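PDB 4MJK: CRISPR protein from Archaeoglobus fulgidus, which probably serves as the Cas5 subunit of a type I-A CRISPR Cascade complex, helping to assemble it around the CRISPR RNA. Local coordinates for residues P26-P31 with E197-L202; F14-A19 with Y30-T35. One frame throughout, in Å; residues are numbered along the deposited sequence.

Interaction 1 of 2, residues P26-P31 with E197-L202; sequences PSFYYP and EFEVYL
The backbone carrying Phe28, Tyr29 and Tyr30 passes Glu199 almost at right angles to its strand, 99° between the two end-to-end directions. Strand 196-202 is an outer strand of a small antiparallel sheet in this chain and pairs with strand 225-231. Glu199 reaches across to the loop. Its CG lies anti to the backbone N (chi1 -173°), and a bend at chi2 then turns the carboxylate onto two successive amides. Tyr29 N donates to Glu199 OE1 at 2.8 Å, nearly straight at 167°. Tyr30 N donates to Glu199 OE2 at 3.2 Å. Both oxygens use their syn lone pairs. Tyr201 OH also donates to Glu199 OE2, at 2.5 Å, from the anti side and somewhat out of the carboxylate plane. Phe28 presents its ring edge to the carboxylate carbon, Phe28 CD1 to Glu199 CD 3.8 Å. It lies roughly parallel to the Tyr201 ring but slid well aside, with centroids 5.8 Å apart. Tyr29 lies across the bent Glu197 chain, with Tyr29 CE2 3.9 Å from Glu197 CG, and makes a cation-pi contact with Arg80. Replacing Glu199 by alanine would probably leave both loop amides without their acceptor and free the Tyr201 hydroxyl to turn. The buried carboxylate thus gathers three donors, and the polar part of the join to this irregular loop rests largely on Glu199, with aromatic packing beside it.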
# COMPACT_ATOMS: atom_id res chain seq x y z
N PRO A 26 11.28 -1.14 15.90
CA PRO A 26 10.29 -2.21 15.69
C PRO A 26 9.35 -1.95 14.51
O PRO A 26 8.56 -2.83 14.14
CB PRO A 26 9.52 -2.25 17.01
CG PRO A 26 9.64 -0.86 17.54
CD PRO A 26 11.00 -0.35 17.11
N SER A 27 9.42 -0.74 13.97
CA SER A 27 8.73 -0.39 12.72
C SER A 27 9.54 0.72 12.04
O SER A 27 10.43 1.32 12.66
CB SER A 27 7.31 0.09 13.01
OG SER A 27 7.33 1.22 13.86
N PHE A 28 9.26 0.99 10.77
CA PHE A 28 10.12 1.87 9.99
C PHE A 28 9.31 2.93 9.27
O PHE A 28 8.39 2.60 8.52
CB PHE A 28 10.90 1.09 8.93
CG PHE A 28 11.94 0.16 9.47
CD1 PHE A 28 12.91 0.60 10.35
CD2 PHE A 28 11.95 -1.18 9.08
CE1 PHE A 28 13.87 -0.27 10.85
CE2 PHE A 28 12.91 -2.06 9.57
CZ PHE A 28 13.87 -1.60 10.46
N TYR A 29 9.67 4.19 9.45
CA TYR A 29 9.12 5.23 8.58
C TYR A 29 9.67 5.05 7.15
O TYR A 29 8.94 5.25 6.16
CB TYR A 29 9.46 6.63 9.11
CG TYR A 29 8.72 7.03 10.37
CD1 TYR A 29 7.41 7.50 10.31
CD2 TYR A 29 9.35 6.98 11.61
CE1 TYR A 29 6.74 7.89 11.47
CE2 TYR A 29 8.68 7.37 12.77
CZ TYR A 29 7.38 7.82 12.69
OH TYR A 29 6.70 8.21 13.82
N TYR A 30 10.94 4.67 7.03
CA TYR A 30 11.57 4.54 5.71
C TYR A 30 12.29 3.22 5.50
O TYR A 30 12.69 2.57 6.45
CB TYR A 30 12.60 5.66 5.49
CG TYR A 30 11.98 7.02 5.37
CD1 TYR A 30 11.33 7.40 4.21
CD2 TYR A 30 12.05 7.93 6.43
CE1 TYR A 30 10.75 8.65 4.09
CE2 TYR A 30 11.48 9.18 6.33
CZ TYR A 30 10.83 9.54 5.14
OH TYR A 30 10.25 10.78 5.01
N PRO A 31 12.50 2.83 4.23
CA PRO A 31 13.31 1.63 3.99
C PRO A 31 14.69 1.81 4.60
O PRO A 31 15.33 2.84 4.38
CB PRO A 31 13.43 1.59 2.46
CG PRO A 31 12.24 2.33 1.97
CD PRO A 31 12.06 3.46 2.97
N GLU A 197 12.20 12.88 12.77
CA GLU A 197 12.03 11.76 13.68
C GLU A 197 13.37 11.06 13.94
O GLU A 197 14.41 11.50 13.45
CB GLU A 197 11.00 10.79 13.11
CG GLU A 197 9.62 10.99 13.70
CD GLU A 197 9.47 10.31 15.06
OE1 GLU A 197 8.33 10.30 15.59
OE2 GLU A 197 10.48 9.79 15.59
N PHE A 198 13.34 9.99 14.74
CA PHE A 198 14.49 9.16 15.05
C PHE A 198 14.17 7.75 14.57
O PHE A 198 13.03 7.28 14.69
CB PHE A 198 14.72 9.05 16.57
CG PHE A 198 15.14 10.34 17.24
CD1 PHE A 198 16.47 10.56 17.56
CD2 PHE A 198 14.21 11.32 17.54
CE1 PHE A 198 16.87 11.74 18.17
CE2 PHE A 198 14.59 12.51 18.16
CZ PHE A 198 15.92 12.71 18.48
N GLU A 199 15.17 7.04 14.08
CA GLU A 199 14.95 5.67 13.66
C GLU A 199 16.26 4.90 13.75
O GLU A 199 17.31 5.44 13.41
CB GLU A 199 14.38 5.65 12.24
CG GLU A 199 13.93 4.28 11.73
CD GLU A 199 12.65 4.39 10.90
OE1 GLU A 199 11.56 4.47 11.50
OE2 GLU A 199 12.76 4.44 9.65
N VAL A 200 16.21 3.67 14.25
CA VAL A 200 17.43 2.87 14.39
C VAL A 200 17.50 1.78 13.34
O VAL A 200 16.55 0.99 13.21
CB VAL A 200 17.55 2.21 15.79
CG1 VAL A 200 18.83 1.38 15.88
CG2 VAL A 200 17.50 3.29 16.88
N TYR A 201 18.60 1.75 12.59
CA TYR A 201 18.78 0.81 11.47
C TYR A 201 20.01 -0.06 11.69
O TYR A 201 20.87 0.28 12.49
CB TYR A 201 19.03 1.59 10.17
CG TYR A 201 17.93 2.56 9.75
CD1 TYR A 201 18.18 3.93 9.69
CD2 TYR A 201 16.67 2.10 9.41
CE1 TYR A 201 17.19 4.82 9.31
CE2 TYR A 201 15.66 2.98 9.03
CZ TYR A 201 15.93 4.34 8.98
OH TYR A 201 14.94 5.23 8.60
N LEU A 202 20.11 -1.15 10.94
CA LEU A 202 21.40 -1.82 10.76
C LEU A 202 22.42 -0.86 10.12
O LEU A 202 22.11 -0.11 9.18
CB LEU A 202 21.25 -3.11 9.92
CG LEU A 202 20.34 -4.20 10.51
CD1 LEU A 202 20.19 -5.39 9.56
CD2 LEU A 202 20.86 -4.67 11.88

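Interaction 2 of 2, residues F14-A19 with Y30-T35; sequences FQARIA and YPPPTT
Ala16 O accepts a hydrogen bond from Ala19 N at 3.1 Å, closing the short 3-10 turn that follows strand 13-15. Around this turn Ala16 and Ile18 both face Pro32, and no hydrogen bond crosses between the two segments. Ala16 CB lies 3.7 Å from Pro32 CD. Ile18 extends its CD1 to the same proline, 3.8 Å from Pro32 CG, and the two side chains run alongside each other, pointing opposite ways. The CG1 branch of Ile18 stands between its own backbone N and carbonyl carbon (chi1 56°), which directs CD1 to the proline and on to the helix start. There Ile18 CD1 rests 3.7 Å from Thr35 OG1, with Thr34 OG1 also close by. Pro32 is the N-cap residue of helix 33-46. The helix's place between strands 2-10 and 66-73 of the main sheet is consistent with the first helix of the ferredoxin-like fold of Cas5 and other RAMP proteins. A weak bond from Thr35 N to Pro32 O belongs to its first turn. On the strand side, Phe14 makes the broadest contact. Its ring takes Pro31 over one face in a CH-pi contact, with Pro31 CG 3.8 Å from the Phe14 ring centroid and almost on the ring normal. The far end of the ring reaches the peptide link before that proline, with Phe14 CZ 3.3 Å from Pro31 N. Phe14 also touches Thr116 of strand 115-120, its neighbour in the sheet. The hydroxyl of Tyr30 points to another region, bonding to Pro231 O.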
# COMPACT_ATOMS: atom_id res chain seq x y z
N PHE A 14 6.37 -0.11 1.33
CA PHE A 14 7.37 -1.16 1.42
C PHE A 14 7.19 -2.00 2.68
O PHE A 14 6.50 -1.60 3.62
CB PHE A 14 8.77 -0.55 1.45
CG PHE A 14 9.05 0.23 2.70
CD1 PHE A 14 9.68 -0.37 3.78
CD2 PHE A 14 8.65 1.55 2.81
CE1 PHE A 14 9.92 0.34 4.94
CE2 PHE A 14 8.89 2.27 3.97
CZ PHE A 14 9.52 1.66 5.04
N GLN A 15 7.82 -3.17 2.68
CA GLN A 15 7.97 -3.93 3.89
C GLN A 15 9.42 -4.36 4.06
O GLN A 15 10.02 -4.94 3.13
CB GLN A 15 7.04 -5.14 3.90
CG GLN A 15 7.23 -6.00 5.14
CD GLN A 15 6.14 -7.03 5.32
OE1 GLN A 15 5.52 -7.48 4.36
NE2 GLN A 15 5.89 -7.41 6.57
N ALA A 16 9.99 -4.08 5.23
CA ALA A 16 11.33 -4.55 5.56
C ALA A 16 11.28 -5.34 6.86
O ALA A 16 11.21 -4.77 7.96
CB ALA A 16 12.30 -3.38 5.68
N ARG A 17 11.30 -6.66 6.74
CA ARG A 17 11.07 -7.50 7.91
C ARG A 17 12.23 -7.54 8.91
O ARG A 17 12.10 -8.10 10.00
CB ARG A 17 10.57 -8.89 7.48
CG ARG A 17 9.16 -8.82 6.88
CD ARG A 17 8.68 -10.14 6.34
NE ARG A 17 9.19 -10.36 5.00
CZ ARG A 17 8.43 -10.66 3.95
NH1 ARG A 17 7.12 -10.81 4.11
NH2 ARG A 17 8.98 -10.84 2.75
N ILE A 18 13.35 -6.90 8.58
CA ILE A 18 14.41 -6.71 9.58
C ILE A 18 13.95 -5.84 10.76
O ILE A 18 14.66 -5.71 11.75
CB ILE A 18 15.75 -6.16 8.99
CG1 ILE A 18 15.54 -4.83 8.23
CG2 ILE A 18 16.41 -7.21 8.10
CD1 ILE A 18 16.86 -4.19 7.73
N ALA A 19 12.75 -5.27 10.66
CA ALA A 19 12.14 -4.62 11.81
C ALA A 19 12.04 -5.61 12.97
O ALA A 19 11.98 -5.22 14.13
CB ALA A 19 10.74 -4.10 11.44
N TYR A 30 10.94 4.67 7.03
CA TYR A 30 11.57 4.54 5.71
C TYR A 30 12.29 3.22 5.50
O TYR A 30 12.69 2.57 6.45
CB TYR A 30 12.60 5.66 5.49
CG TYR A 30 11.98 7.02 5.37
CD1 TYR A 30 11.33 7.40 4.21
CD2 TYR A 30 12.05 7.93 6.43
CE1 TYR A 30 10.75 8.65 4.09
CE2 TYR A 30 11.48 9.18 6.33
CZ TYR A 30 10.83 9.54 5.14
OH TYR A 30 10.25 10.78 5.01
N PRO A 31 12.50 2.83 4.23
CA PRO A 31 13.31 1.63 3.99
C PRO A 31 14.69 1.81 4.60
O PRO A 31 15.33 2.84 4.38
CB PRO A 31 13.43 1.59 2.46
CG PRO A 31 12.24 2.33 1.97
CD PRO A 31 12.06 3.46 2.97
N PRO A 32 15.15 0.82 5.39
CA PRO A 32 16.50 0.91 5.97
C PRO A 32 17.58 1.03 4.90
O PRO A 32 17.42 0.55 3.78
CB PRO A 32 16.64 -0.41 6.73
CG PRO A 32 15.20 -0.79 7.07
CD PRO A 32 14.41 -0.37 5.86
N PRO A 33 18.69 1.70 5.24
CA PRO A 33 19.78 1.86 4.26
C PRO A 33 20.41 0.52 3.84
O PRO A 33 20.84 0.42 2.69
CB PRO A 33 20.79 2.78 4.98
CG PRO A 33 20.46 2.68 6.43
CD PRO A 33 18.96 2.44 6.49
N THR A 34 20.46 -0.48 4.70
CA THR A 34 20.97 -1.78 4.23
C THR A 34 19.99 -2.42 3.26
O THR A 34 20.38 -3.23 2.41
CB THR A 34 21.31 -2.76 5.35
OG1 THR A 34 20.20 -2.90 6.24
CG2 THR A 34 22.53 -2.27 6.14
N THR A 35 18.71 -2.07 3.39
CA THR A 35 17.69 -2.59 2.47
C THR A 35 17.87 -1.98 1.08
O THR A 35 17.81 -2.69 0.07
CB THR A 35 16.26 -2.35 3.02
OG1 THR A 35 16.12 -3.05 4.27
CG2 THR A 35 15.20 -2.87 2.05

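From the N terminus, strand 2-10 is followed by strand 13-15 and its 3-10 turn, then a loop that leads into helix 33-46. Interaction 2 closes this loop locally, folding 30-35 back on 14-19 with ten residues between them. Interaction 1 starts inside that closed loop, from 26-31, and reaches far along the chain to strand 196-202. The two spans therefore overlap rather than nest, and they share Tyr30 and Pro31. They also touch directly: Phe28 packs on Ala19, while Tyr201 lies against Pro32 and Pro33. Together they join three parts of the fold: the sheet containing strand 13-15, the start of helix 33-46 and the sheet containing strand 196-202.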